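Local atomic coordinates of gamma-glutamyl-gamma-aminobutyraldehyde dehydrogenase (Burkholderia cenocepacia, PDB entry 4LIH), a protein that probably oxidises aldehydes, with gamma-glutamyl-gamma-aminobutyraldehyde as the likely substrate, to carboxylic acids using NAD(P)+ as the electron acceptor. Residues A74-D79 with I220-F225; K119-T124 with L342-S347; P285-L290 with A437-N442; N428-G433 with G475-G480. All coordinates share one frame; numbering follows the deposited sequence.

Contact 1: A74-D79 with I220-F225; sequences ARRAFD and IPAGVF
A74 and A77, one turn apart on helix 64-80, set a small-residue face of the helix against the backbone of G223 and its neighbours. The tight part is here. A74 CA comes to 3.2 Å from G223 O, and the angle of 141° at the hydrogen supports a CA-H...O contact rather than mere proximity. The CA atoms of A74 and G223 are themselves 4.7 Å apart, so helix and loop run nearly backbone to backbone. G223 makes this possible with a positive phi of 91° and no side chain on the face it turns to the helix. One turn on, A77 CB meets V224 CG2 at 3.8 Å and also lies 3.7 Å from A222 O. V224 presents that methyl because CG1 stands opposite the backbone N (chi1 168°), which places CG2 beside N, on the side of A77.

The other flank is looser and solvent-facing. R76 swings its chain round at chi3, which brings the guanidinium edge near A222 O, but NH2 to O is 3.6 Å, a proximity without a bond; the firm partner of NH2 is the carboxylate of D33. R75 sends its guanidinium away from the loop, to D243 and D245 as well as to D79.

V224 exchanges backbone bonds with V196 of strand 195-199, while A74 O accepts from S195 OG. Helix 64-80 therefore packs on the turn from helix 206-218 into strand 225-227, the return leg of a beta-alpha-beta crossover in the Rossmann-like cofactor-binding domain of aldehyde dehydrogenases.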
loop_
_atom_site.group_PDB
_atom_site.type_symbol
_atom_site.label_atom_id
_atom_site.label_comp_id
_atom_site.label_asym_id
_atom_site.label_seq_id
_atom_site.Cartn_x
_atom_site.Cartn_y
_atom_site.Cartn_z
ATOM N N ALA A 74 -26.743 19.118 -7.830
ATOM C CA ALA A 74 -25.532 18.353 -7.558
ATOM C C ALA A 74 -24.316 19.249 -7.413
ATOM O O ALA A 74 -23.458 19.068 -6.510
ATOM C CB ALA A 74 -25.328 17.378 -8.681
ATOM N N ARG A 75 -24.206 20.178 -8.362
ATOM C CA ARG A 75 -23.129 21.159 -8.406
ATOM C C ARG A 75 -23.205 22.020 -7.149
ATOM O O ARG A 75 -22.189 22.270 -6.472
ATOM C CB ARG A 75 -23.250 22.028 -9.658
ATOM C CG ARG A 75 -22.316 23.245 -9.701
ATOM C CD ARG A 75 -20.861 22.857 -9.362
ATOM N NE ARG A 75 -20.428 21.931 -10.336
ATOM C CZ ARG A 75 -19.387 21.107 -10.279
ATOM N NH1 ARG A 75 -18.537 21.052 -9.260
ATOM N NH2 ARG A 75 -19.237 20.301 -11.299
ATOM N N ARG A 76 -24.419 22.460 -6.823
ATOM C CA ARG A 76 -24.591 23.356 -5.684
ATOM C C ARG A 76 -24.179 22.645 -4.411
ATOM O O ARG A 76 -23.406 23.182 -3.598
ATOM C CB ARG A 76 -26.044 23.802 -5.569
ATOM C CG ARG A 76 -26.291 24.793 -4.441
ATOM C CD ARG A 76 -27.767 24.825 -4.065
ATOM N NE ARG A 76 -28.149 23.560 -3.442
ATOM C CZ ARG A 76 -29.194 22.807 -3.790
ATOM N NH1 ARG A 76 -30.003 23.154 -4.798
ATOM N NH2 ARG A 76 -29.423 21.682 -3.115
ATOM N N ALA A 77 -24.637 21.409 -4.273
ATOM C CA ALA A 77 -24.380 20.668 -3.052
ATOM C C ALA A 77 -22.899 20.310 -2.913
ATOM O O ALA A 77 -22.392 20.309 -1.797
ATOM C CB ALA A 77 -25.216 19.408 -2.991
ATOM N N PHE A 78 -22.235 19.982 -4.026
ATOM C CA PHE A 78 -20.810 19.677 -3.947
ATOM C C PHE A 78 -19.975 20.912 -3.554
ATOM O O PHE A 78 -19.109 20.874 -2.661
ATOM C CB PHE A 78 -20.266 19.139 -5.261
ATOM C CG PHE A 78 -18.833 18.757 -5.167
ATOM C CD1 PHE A 78 -18.457 17.576 -4.548
ATOM C CD2 PHE A 78 -17.838 19.604 -5.662
ATOM C CE1 PHE A 78 -17.120 17.262 -4.421
ATOM C CE2 PHE A 78 -16.528 19.301 -5.519
ATOM C CZ PHE A 78 -16.167 18.105 -4.941
ATOM N N ASP A 79 -20.240 22.003 -4.258
ATOM C CA ASP A 79 -19.463 23.228 -4.056
ATOM C C ASP A 79 -19.708 23.795 -2.658
ATOM O O ASP A 79 -18.821 24.468 -2.104
ATOM C CB ASP A 79 -19.745 24.267 -5.170
ATOM C CG ASP A 79 -19.215 23.833 -6.534
ATOM O OD1 ASP A 79 -18.288 23.011 -6.654
ATOM O OD2 ASP A 79 -19.713 24.333 -7.570
ATOM N N ILE A 220 -28.714 11.552 3.224
ATOM C CA ILE A 220 -27.900 12.037 2.098
ATOM C C ILE A 220 -28.488 13.390 1.719
ATOM O O ILE A 220 -29.693 13.480 1.423
ATOM C CB ILE A 220 -27.912 11.052 0.915
ATOM C CG1 ILE A 220 -27.325 9.702 1.323
ATOM C CG2 ILE A 220 -27.169 11.651 -0.278
ATOM C CD1 ILE A 220 -25.811 9.708 1.303
ATOM N N PRO A 221 -27.669 14.455 1.755
ATOM C CA PRO A 221 -28.292 15.788 1.589
ATOM C C PRO A 221 -28.958 16.020 0.217
ATOM O O PRO A 221 -28.635 15.344 -0.790
ATOM C CB PRO A 221 -27.128 16.761 1.838
ATOM C CG PRO A 221 -26.112 15.985 2.598
ATOM C CD PRO A 221 -26.244 14.543 2.166
ATOM N N ALA A 222 -29.889 16.963 0.194
ATOM C CA ALA A 222 -30.570 17.340 -1.030
ATOM C C ALA A 222 -29.533 17.648 -2.094
ATOM O O ALA A 222 -28.546 18.391 -1.861
ATOM C CB ALA A 222 -31.443 18.551 -0.813
ATOM N N GLY A 223 -29.738 17.045 -3.251
ATOM C CA GLY A 223 -28.876 17.287 -4.384
ATOM C C GLY A 223 -27.676 16.372 -4.538
ATOM O O GLY A 223 -27.070 16.335 -5.605
ATOM N N VAL A 224 -27.340 15.625 -3.495
ATOM C CA VAL A 224 -26.145 14.765 -3.500
ATOM C C VAL A 224 -26.394 13.440 -4.249
ATOM O O VAL A 224 -25.450 12.858 -4.868
ATOM C CB VAL A 224 -25.659 14.575 -2.062
ATOM C CG1 VAL A 224 -24.607 13.457 -1.994
ATOM C CG2 VAL A 224 -25.121 15.897 -1.511
ATOM N N PHE A 225 -27.669 13.003 -4.230
ATOM C CA PHE A 225 -28.098 11.818 -4.964
ATOM C C PHE A 225 -29.452 12.086 -5.626
ATOM O O PHE A 225 -30.437 12.296 -4.942
ATOM C CB PHE A 225 -28.104 10.552 -4.099
ATOM C CG PHE A 225 -28.376 9.271 -4.885
ATOM C CD1 PHE A 225 -27.549 8.848 -5.927
ATOM C CD2 PHE A 225 -29.488 8.506 -4.585
ATOM C CE1 PHE A 225 -27.836 7.668 -6.614
ATOM C CE2 PHE A 225 -29.801 7.374 -5.281
ATOM C CZ PHE A 225 -28.963 6.936 -6.306
#

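Contact 2: K119-T124 with L342-S347; sequences KPIGDT and LDPSVS
P120 and I121 make the direct contacts, each placing a carbon atom against a backbone carbonyl of the loop. P120 CB lies 3.4 Å from V346 O, and I121 CG2 lies 3.5 Å from L342 O. The same methyl reaches P344 CD at 4.3 Å. With chi1 at -168°, I121 CG1 is opposite its backbone N, which leaves CG2 as the branch turned to the loop.

Polar links run through water. One molecule accepts from G122 N at 2.9 Å and donates to both D343 O and V346 O, so three bonds fix it in the groove. Two more lie between the D123 carboxylate and S347 O, one near OD1 and the other near OD2.

Further out, the loop holds its own shape. D343 OD1 receives S345 N at 2.9 Å and S345 OG, both from one face of the carboxylate, while V346 N returns to D343 O. On the helix side, T124 N bonds P120 O, and W17 of helix 14-23 packs on I121. An Asx turn combined with a type I beta turn thus meets, by direct carbon-to-carbonyl contacts and through water, the first turn of helix 121-142, with P120 at its N-cap position.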
loop_
_atom_site.group_PDB
_atom_site.type_symbol
_atom_site.label_atom_id
_atom_site.label_comp_id
_atom_site.label_asym_id
_atom_site.label_seq_id
_atom_site.Cartn_x
_atom_site.Cartn_y
_atom_site.Cartn_z
ATOM N N LYS A 119 -36.568 -10.395 -13.688
ATOM C CA LYS A 119 -35.573 -11.180 -12.980
ATOM C C LYS A 119 -36.153 -12.042 -11.856
ATOM O O LYS A 119 -36.877 -11.523 -11.014
ATOM C CB LYS A 119 -34.562 -10.195 -12.413
ATOM C CG LYS A 119 -33.764 -9.453 -13.483
ATOM C CD LYS A 119 -33.087 -8.215 -12.867
ATOM C CE LYS A 119 -32.095 -8.550 -11.768
ATOM N NZ LYS A 119 -30.741 -8.896 -12.285
ATOM N N PRO A 120 -35.829 -13.356 -11.819
ATOM C CA PRO A 120 -36.445 -14.193 -10.789
ATOM C C PRO A 120 -36.400 -13.563 -9.366
ATOM O O PRO A 120 -35.367 -13.003 -8.958
ATOM C CB PRO A 120 -35.608 -15.477 -10.857
ATOM C CG PRO A 120 -35.195 -15.579 -12.302
ATOM C CD PRO A 120 -34.916 -14.127 -12.684
ATOM N N ILE A 121 -37.488 -13.709 -8.600
ATOM C CA ILE A 121 -37.564 -13.225 -7.248
ATOM C C ILE A 121 -36.575 -13.963 -6.316
ATOM O O ILE A 121 -36.082 -13.371 -5.366
ATOM C CB ILE A 121 -39.048 -13.271 -6.714
ATOM C CG1 ILE A 121 -39.213 -12.501 -5.388
ATOM C CG2 ILE A 121 -39.542 -14.688 -6.578
ATOM C CD1 ILE A 121 -39.145 -10.981 -5.529
ATOM N N GLY A 122 -36.257 -15.219 -6.627
ATOM C CA GLY A 122 -35.266 -15.984 -5.878
ATOM C C GLY A 122 -33.868 -15.357 -6.074
ATOM O O GLY A 122 -32.985 -15.477 -5.215
ATOM N N ASP A 123 -33.655 -14.717 -7.218
ATOM C CA ASP A 123 -32.423 -14.000 -7.521
ATOM C C ASP A 123 -32.357 -12.605 -6.885
ATOM O O ASP A 123 -31.346 -12.219 -6.262
ATOM C CB ASP A 123 -32.270 -13.859 -9.058
ATOM C CG ASP A 123 -32.015 -15.222 -9.804
ATOM O OD1 ASP A 123 -31.820 -16.289 -9.169
ATOM O OD2 ASP A 123 -31.909 -15.195 -11.066
ATOM N N THR A 124 -33.415 -11.808 -7.069
ATOM C CA THR A 124 -33.411 -10.407 -6.594
ATOM C C THR A 124 -33.339 -10.260 -5.080
ATOM O O THR A 124 -32.728 -9.316 -4.569
ATOM C CB THR A 124 -34.576 -9.561 -7.142
ATOM O OG1 THR A 124 -35.846 -10.103 -6.728
ATOM C CG2 THR A 124 -34.481 -9.469 -8.642
ATOM N N LEU A 342 -42.081 -14.278 -10.470
ATOM C CA LEU A 342 -42.678 -14.099 -9.153
ATOM C C LEU A 342 -42.695 -15.378 -8.315
ATOM O O LEU A 342 -42.953 -15.311 -7.100
ATOM C CB LEU A 342 -44.099 -13.530 -9.250
ATOM C CG LEU A 342 -44.184 -12.069 -9.701
ATOM C CD1 LEU A 342 -45.630 -11.653 -9.924
ATOM C CD2 LEU A 342 -43.495 -11.152 -8.696
ATOM N N ASP A 343 -42.394 -16.515 -8.967
ATOM C CA ASP A 343 -42.347 -17.821 -8.325
ATOM C C ASP A 343 -40.930 -18.098 -7.820
ATOM O O ASP A 343 -39.977 -18.149 -8.621
ATOM C CB ASP A 343 -42.764 -18.894 -9.344
ATOM C CG ASP A 343 -42.839 -20.304 -8.748
ATOM O OD1 ASP A 343 -42.137 -20.633 -7.757
ATOM O OD2 ASP A 343 -43.590 -21.091 -9.344
ATOM N N PRO A 344 -40.778 -18.291 -6.506
ATOM C CA PRO A 344 -39.430 -18.484 -5.941
ATOM C C PRO A 344 -38.672 -19.718 -6.382
ATOM O O PRO A 344 -37.481 -19.781 -6.121
ATOM C CB PRO A 344 -39.649 -18.525 -4.412
ATOM C CG PRO A 344 -41.062 -18.172 -4.177
ATOM C CD PRO A 344 -41.820 -18.141 -5.470
ATOM N N SER A 345 -39.325 -20.683 -7.028
ATOM C CA SER A 345 -38.627 -21.875 -7.478
ATOM C C SER A 345 -38.050 -21.687 -8.860
ATOM O O SER A 345 -37.374 -22.585 -9.349
ATOM C CB SER A 345 -39.564 -23.093 -7.516
ATOM O OG SER A 345 -40.606 -22.930 -8.473
ATOM N N VAL A 346 -38.347 -20.561 -9.524
ATOM C CA VAL A 346 -37.934 -20.376 -10.932
ATOM C C VAL A 346 -36.517 -19.816 -11.063
ATOM O O VAL A 346 -36.167 -18.820 -10.416
ATOM C CB VAL A 346 -38.931 -19.483 -11.700
ATOM C CG1 VAL A 346 -38.354 -19.011 -13.022
ATOM C CG2 VAL A 346 -40.231 -20.242 -11.957
ATOM N N SER A 347 -35.722 -20.437 -11.933
ATOM C CA SER A 347 -34.328 -20.059 -12.138
ATOM C C SER A 347 -34.064 -19.230 -13.386
ATOM O O SER A 347 -32.981 -18.634 -13.474
ATOM C CB SER A 347 -33.437 -21.293 -12.223
ATOM O OG SER A 347 -33.399 -21.948 -10.981
HETATM O O HOH W 1 -37.371 -17.087 -8.502
HETATM O O HOH W 2 -31.506 -18.458 -10.709
HETATM O O HOH W 3 -31.609 -16.342 -13.295
#

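Contact 3: P285-L290 with A437-N442; sequences PDCPDL and AVWTSN
Just past the C-terminal ends of the parallel strands 280-283 and 435-439, neighbours in the sheet of the catalytic domain, D286 binds T440 and S441 and joins the two exit loops. T440 OG1 donates to D286 OD1 at 2.6 Å, on the syn side of the carboxylate but 30° out of its plane. The two side chains run alongside each other in the same direction, D286 CG being held between its backbone N and carbonyl carbon (chi1 66°). T440 OG1 also accepts from N442 N at 3.2 Å, which closes an ST turn, so this hydroxyl is fixed from both sides of the contact.

The carbonyl of D286 takes two donors from S441. The hydroxyl OG arrives at 2.8 Å in the carbonyl plane, on a lone pair, with a C=O...donor angle of 139°; the bond from S441 N, at 3.0 Å, is weak.

Beside the polar group, C287 SG approaches W439 CB at 3.8 Å and CE3 at 4.1 Å, lying obliquely to the indole as a sulfur-aromatic contact; P288 CD packs on the T440 backbone, 3.9 Å from its C. The indole NE1 is bound by N281, and A293 of helix 290-302 packs on both C287 and W439.

Both loops lead straight into helices. D289 OD1 caps R292 N and N442 OD1 caps T445 N, while S441 makes backbone hydrogen bonds to a neighbouring subunit, the third of the tetramer. The whole is a pair of strand-to-helix connections, each with a side-chain N-cap, at the C-terminal ends of neighbouring parallel strands in the alpha/beta catalytic domain.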
loop_
_atom_site.group_PDB
_atom_site.type_symbol
_atom_site.label_atom_id
_atom_site.label_comp_id
_atom_site.label_asym_id
_atom_site.label_seq_id
_atom_site.Cartn_x
_atom_site.Cartn_y
_atom_site.Cartn_z
ATOM N N PRO A 285 -9.417 -31.661 -19.548
ATOM C CA PRO A 285 -9.635 -33.072 -19.126
ATOM C C PRO A 285 -9.391 -33.351 -17.625
ATOM O O PRO A 285 -10.098 -34.176 -17.013
ATOM C CB PRO A 285 -8.625 -33.831 -19.970
ATOM C CG PRO A 285 -8.449 -32.988 -21.194
ATOM C CD PRO A 285 -8.474 -31.573 -20.672
ATOM N N ASP A 286 -8.427 -32.642 -17.025
ATOM C CA ASP A 286 -8.153 -32.826 -15.608
ATOM C C ASP A 286 -8.959 -31.890 -14.686
ATOM O O ASP A 286 -8.597 -31.696 -13.528
ATOM C CB ASP A 286 -6.656 -32.751 -15.335
ATOM C CG ASP A 286 -6.062 -31.376 -15.607
ATOM O OD1 ASP A 286 -6.785 -30.389 -15.837
ATOM O OD2 ASP A 286 -4.844 -31.301 -15.619
ATOM N N CYS A 287 -10.047 -31.318 -15.197
ATOM C CA CYS A 287 -11.006 -30.557 -14.373
ATOM C C CYS A 287 -11.295 -31.320 -13.082
ATOM O O CYS A 287 -11.605 -32.513 -13.164
ATOM C CB CYS A 287 -12.283 -30.385 -15.183
ATOM S SG CYS A 287 -13.678 -29.626 -14.359
ATOM N N PRO A 288 -11.170 -30.663 -11.892
ATOM C CA PRO A 288 -11.340 -31.419 -10.648
ATOM C C PRO A 288 -12.717 -32.069 -10.458
ATOM O O PRO A 288 -12.786 -33.146 -9.911
ATOM C CB PRO A 288 -11.030 -30.395 -9.525
ATOM C CG PRO A 288 -11.077 -29.052 -10.145
ATOM C CD PRO A 288 -11.066 -29.206 -11.653
ATOM N N ASP A 289 -13.791 -31.456 -10.948
ATOM C CA ASP A 289 -15.149 -31.956 -10.692
ATOM C C ASP A 289 -16.009 -31.586 -11.889
ATOM O O ASP A 289 -16.430 -30.457 -12.005
ATOM C CB ASP A 289 -15.678 -31.332 -9.405
ATOM C CG ASP A 289 -17.124 -31.729 -9.082
ATOM O OD1 ASP A 289 -17.853 -32.261 -9.942
ATOM O OD2 ASP A 289 -17.535 -31.472 -7.930
ATOM N N LEU A 290 -16.227 -32.553 -12.770
ATOM C CA LEU A 290 -16.860 -32.331 -14.080
ATOM C C LEU A 290 -18.356 -32.014 -13.961
ATOM O O LEU A 290 -18.927 -31.315 -14.818
ATOM C CB LEU A 290 -16.657 -33.557 -14.954
ATOM C CG LEU A 290 -16.620 -33.387 -16.460
ATOM C CD1 LEU A 290 -15.394 -32.579 -16.916
ATOM C CD2 LEU A 290 -16.597 -34.787 -17.044
ATOM N N ALA A 437 -12.528 -17.952 -17.901
ATOM C CA ALA A 437 -12.297 -18.992 -16.876
ATOM C C ALA A 437 -11.568 -20.206 -17.398
ATOM O O ALA A 437 -11.581 -20.450 -18.611
ATOM C CB ALA A 437 -13.623 -19.406 -16.298
ATOM N N VAL A 438 -10.875 -20.930 -16.493
ATOM C CA VAL A 438 -10.231 -22.185 -16.827
ATOM C C VAL A 438 -10.472 -23.198 -15.706
ATOM O O VAL A 438 -10.491 -22.834 -14.525
ATOM C CB VAL A 438 -8.713 -22.052 -17.149
ATOM C CG1 VAL A 438 -7.928 -21.415 -15.995
ATOM C CG2 VAL A 438 -8.181 -23.392 -17.610
ATOM N N TRP A 439 -10.750 -24.441 -16.111
ATOM C CA TRP A 439 -10.977 -25.537 -15.152
ATOM C C TRP A 439 -9.912 -26.594 -15.307
ATOM O O TRP A 439 -9.847 -27.268 -16.350
ATOM C CB TRP A 439 -12.351 -26.191 -15.328
ATOM C CG TRP A 439 -13.513 -25.243 -15.126
ATOM C CD1 TRP A 439 -13.857 -24.208 -15.942
ATOM C CD2 TRP A 439 -14.432 -25.197 -14.013
ATOM N NE1 TRP A 439 -14.937 -23.573 -15.453
ATOM C CE2 TRP A 439 -15.298 -24.119 -14.247
ATOM C CE3 TRP A 439 -14.607 -25.973 -12.857
ATOM C CZ2 TRP A 439 -16.373 -23.815 -13.396
ATOM C CZ3 TRP A 439 -15.640 -25.653 -11.981
ATOM C CH2 TRP A 439 -16.506 -24.565 -12.250
ATOM N N THR A 440 -9.119 -26.783 -14.247
ATOM C CA THR A 440 -8.001 -27.708 -14.238
ATOM C C THR A 440 -7.576 -27.979 -12.799
ATOM O O THR A 440 -7.641 -27.095 -11.936
ATOM C CB THR A 440 -6.787 -27.187 -15.041
ATOM O OG1 THR A 440 -5.748 -28.170 -15.036
ATOM C CG2 THR A 440 -6.228 -25.848 -14.472
ATOM N N SER A 441 -7.127 -29.218 -12.555
ATOM C CA SER A 441 -6.599 -29.598 -11.261
ATOM C C SER A 441 -5.103 -29.304 -11.121
ATOM O O SER A 441 -4.557 -29.423 -10.027
ATOM C CB SER A 441 -6.888 -31.099 -10.991
ATOM O OG SER A 441 -6.271 -31.887 -11.994
ATOM N N ASN A 442 -4.444 -28.927 -12.216
ATOM C CA ASN A 442 -2.990 -28.850 -12.281
ATOM C C ASN A 442 -2.527 -27.460 -11.879
ATOM O O ASN A 442 -3.005 -26.486 -12.414
ATOM C CB ASN A 442 -2.501 -29.162 -13.695
ATOM C CG ASN A 442 -0.992 -29.217 -13.801
ATOM O OD1 ASN A 442 -0.328 -28.208 -14.009
ATOM N ND2 ASN A 442 -0.431 -30.413 -13.648
#

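Contact 4: N428-G433 with G475-G480; sequences NDTEYG and GYKQSG
K477 leaves its backbone with CG opposite the carbonyl carbon (chi1 -61°) and bends sharply at chi3, a path that carries NZ to T430 O. The setting is a pair of irregular loops beside the active site of the aldehyde dehydrogenase fold: G475 lies about 6 Å from the side chain of E274, the predicted active-site residue.

The NZ to T430 O bond is 2.8 Å long and nearly straight out from the carbonyl. N428 O is close to NZ as well, but at an angle too poor for a bond. Next along, E431 O receives Q478 N at 3.0 Å. The side chains of this pair add a second link: Q478 NE2 reaches E431 OE1 on its anti lone pair, near the plane of the amide, while carboxylate and amide planes stand 73° apart. E431 is thus gripped by both backbone and side chain of one residue. T430 braces the loop from within, its OG1 taking Y432 N as an ST turn.

G433 is held at both ends. Its O accepts Y476 N at 2.9 Å, with the donor 42° above the carbonyl plane. Its N donates to S479 OG, which also bonds G276 O, so the hydroxyl joins the 428-433 loop to the segment following E274. Y476 OH turns away to E164 of the second subunit, and the carbonyl O of Q478 is buried without a partner. S479 OG, 2.8 Å from G433 N, also sits at the edge of the Y432 ring, 3.5 Å from CD1.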
loop_
_atom_site.group_PDB
_atom_site.type_symbol
_atom_site.label_atom_id
_atom_site.label_comp_id
_atom_site.label_asym_id
_atom_site.label_seq_id
_atom_site.Cartn_x
_atom_site.Cartn_y
_atom_site.Cartn_z
ATOM N N ASN A 428 -8.613 -15.828 -26.502
ATOM C CA ASN A 428 -8.172 -14.438 -26.636
ATOM C C ASN A 428 -8.515 -13.824 -27.993
ATOM O O ASN A 428 -8.246 -12.653 -28.205
ATOM C CB ASN A 428 -6.668 -14.331 -26.433
ATOM C CG ASN A 428 -6.256 -14.495 -24.985
ATOM O OD1 ASN A 428 -7.003 -14.160 -24.072
ATOM N ND2 ASN A 428 -5.027 -14.965 -24.775
ATOM N N ASP A 429 -9.034 -14.621 -28.922
ATOM C CA ASP A 429 -9.290 -14.151 -30.302
ATOM C C ASP A 429 -10.649 -13.475 -30.329
ATOM O O ASP A 429 -11.639 -14.037 -30.822
ATOM C CB ASP A 429 -9.270 -15.292 -31.298
ATOM C CG ASP A 429 -9.335 -14.830 -32.771
ATOM O OD1 ASP A 429 -9.123 -13.628 -33.101
ATOM O OD2 ASP A 429 -9.573 -15.726 -33.603
ATOM N N THR A 430 -10.680 -12.272 -29.795
ATOM C CA THR A 430 -11.897 -11.514 -29.661
ATOM C C THR A 430 -11.521 -10.060 -29.357
ATOM O O THR A 430 -10.467 -9.808 -28.767
ATOM C CB THR A 430 -12.817 -12.104 -28.563
ATOM O OG1 THR A 430 -13.982 -11.310 -28.451
ATOM C CG2 THR A 430 -12.137 -12.171 -27.226
ATOM N N GLU A 431 -12.386 -9.115 -29.723
ATOM C CA GLU A 431 -12.198 -7.723 -29.328
ATOM C C GLU A 431 -12.675 -7.462 -27.901
ATOM O O GLU A 431 -12.418 -6.405 -27.371
ATOM C CB GLU A 431 -12.876 -6.748 -30.316
ATOM C CG GLU A 431 -12.043 -6.496 -31.568
ATOM C CD GLU A 431 -10.554 -6.224 -31.281
ATOM O OE1 GLU A 431 -10.185 -5.110 -30.727
ATOM O OE2 GLU A 431 -9.732 -7.156 -31.574
ATOM N N TYR A 432 -13.387 -8.423 -27.319
ATOM C CA TYR A 432 -13.835 -8.324 -25.937
ATOM C C TYR A 432 -12.747 -8.804 -24.946
ATOM O O TYR A 432 -11.747 -9.427 -25.354
ATOM C CB TYR A 432 -15.103 -9.137 -25.768
ATOM C CG TYR A 432 -16.286 -8.566 -26.499
ATOM C CD1 TYR A 432 -16.748 -7.291 -26.198
ATOM C CD2 TYR A 432 -16.930 -9.282 -27.483
ATOM C CE1 TYR A 432 -17.851 -6.760 -26.838
ATOM C CE2 TYR A 432 -18.061 -8.755 -28.129
ATOM C CZ TYR A 432 -18.518 -7.522 -27.807
ATOM O OH TYR A 432 -19.658 -7.035 -28.476
ATOM N N GLY A 433 -12.947 -8.513 -23.664
ATOM C CA GLY A 433 -12.002 -8.923 -22.632
ATOM C C GLY A 433 -12.519 -8.688 -21.233
ATOM O O GLY A 433 -11.797 -8.158 -20.379
ATOM N N GLY A 475 -13.089 -4.238 -18.146
ATOM C CA GLY A 475 -12.579 -4.745 -19.386
ATOM C C GLY A 475 -11.086 -4.565 -19.666
ATOM O O GLY A 475 -10.452 -3.647 -19.177
ATOM N N TYR A 476 -10.555 -5.529 -20.405
ATOM C CA TYR A 476 -9.453 -5.334 -21.355
ATOM C C TYR A 476 -10.104 -5.003 -22.688
ATOM O O TYR A 476 -11.291 -5.345 -22.931
ATOM C CB TYR A 476 -8.673 -6.628 -21.538
ATOM C CG TYR A 476 -7.691 -7.003 -20.459
ATOM C CD1 TYR A 476 -7.994 -6.895 -19.068
ATOM C CD2 TYR A 476 -6.451 -7.545 -20.822
ATOM C CE1 TYR A 476 -7.070 -7.313 -18.110
ATOM C CE2 TYR A 476 -5.564 -7.930 -19.870
ATOM C CZ TYR A 476 -5.881 -7.858 -18.527
ATOM O OH TYR A 476 -4.944 -8.220 -17.610
ATOM N N LYS A 477 -9.339 -4.361 -23.566
ATOM C CA LYS A 477 -9.755 -4.193 -24.973
ATOM C C LYS A 477 -11.093 -3.427 -25.085
ATOM O O LYS A 477 -11.179 -2.356 -24.514
ATOM C CB LYS A 477 -9.761 -5.534 -25.722
ATOM C CG LYS A 477 -8.366 -6.198 -25.782
ATOM C CD LYS A 477 -8.341 -7.412 -26.691
ATOM C CE LYS A 477 -8.635 -8.693 -26.017
ATOM N NZ LYS A 477 -8.380 -9.944 -26.863
ATOM N N GLN A 478 -12.105 -3.936 -25.781
ATOM C CA GLN A 478 -13.329 -3.179 -25.992
ATOM C C GLN A 478 -14.428 -3.552 -25.009
ATOM O O GLN A 478 -15.613 -3.342 -25.310
ATOM C CB GLN A 478 -13.822 -3.352 -27.444
ATOM C CG GLN A 478 -12.732 -2.989 -28.410
ATOM C CD GLN A 478 -13.231 -2.523 -29.753
ATOM O OE1 GLN A 478 -14.303 -1.881 -29.868
ATOM N NE2 GLN A 478 -12.451 -2.830 -30.792
ATOM N N SER A 479 -14.074 -4.162 -23.877
ATOM C CA SER A 479 -15.091 -4.471 -22.840
ATOM C C SER A 479 -15.173 -3.403 -21.751
ATOM O O SER A 479 -15.856 -3.602 -20.730
ATOM C CB SER A 479 -14.893 -5.844 -22.206
ATOM O OG SER A 479 -15.163 -6.913 -23.109
ATOM N N GLY A 480 -14.516 -2.268 -21.960
ATOM C CA GLY A 480 -14.650 -1.099 -21.047
ATOM C C GLY A 480 -13.320 -0.665 -20.486
ATOM O O GLY A 480 -12.348 -1.382 -20.579
#

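From the N terminus, contact 1 opens on helix 64-80 and contact 2 at the start of helix 121-142. Contact 1 then closes at 220-225, joining helix 64-80 to the turn before strand 225-227. Contact 3 opens at 285-290 before contact 2 closes at 342-347, and contact 4 opens at 428-433 before contact 3 closes at 437-442; contact 4 closes at 475-480. Each contact therefore crosses the next and none nests. Contact 2 ties helix 121-142 to a loop leading to helix 354-370, contact 4 holds the loop leading into strand 435-439 and contact 3 its C-terminal end, with centres 24 Å apart, and contact 1 lies across the chain's centre from contact 3, centres 50 Å apart.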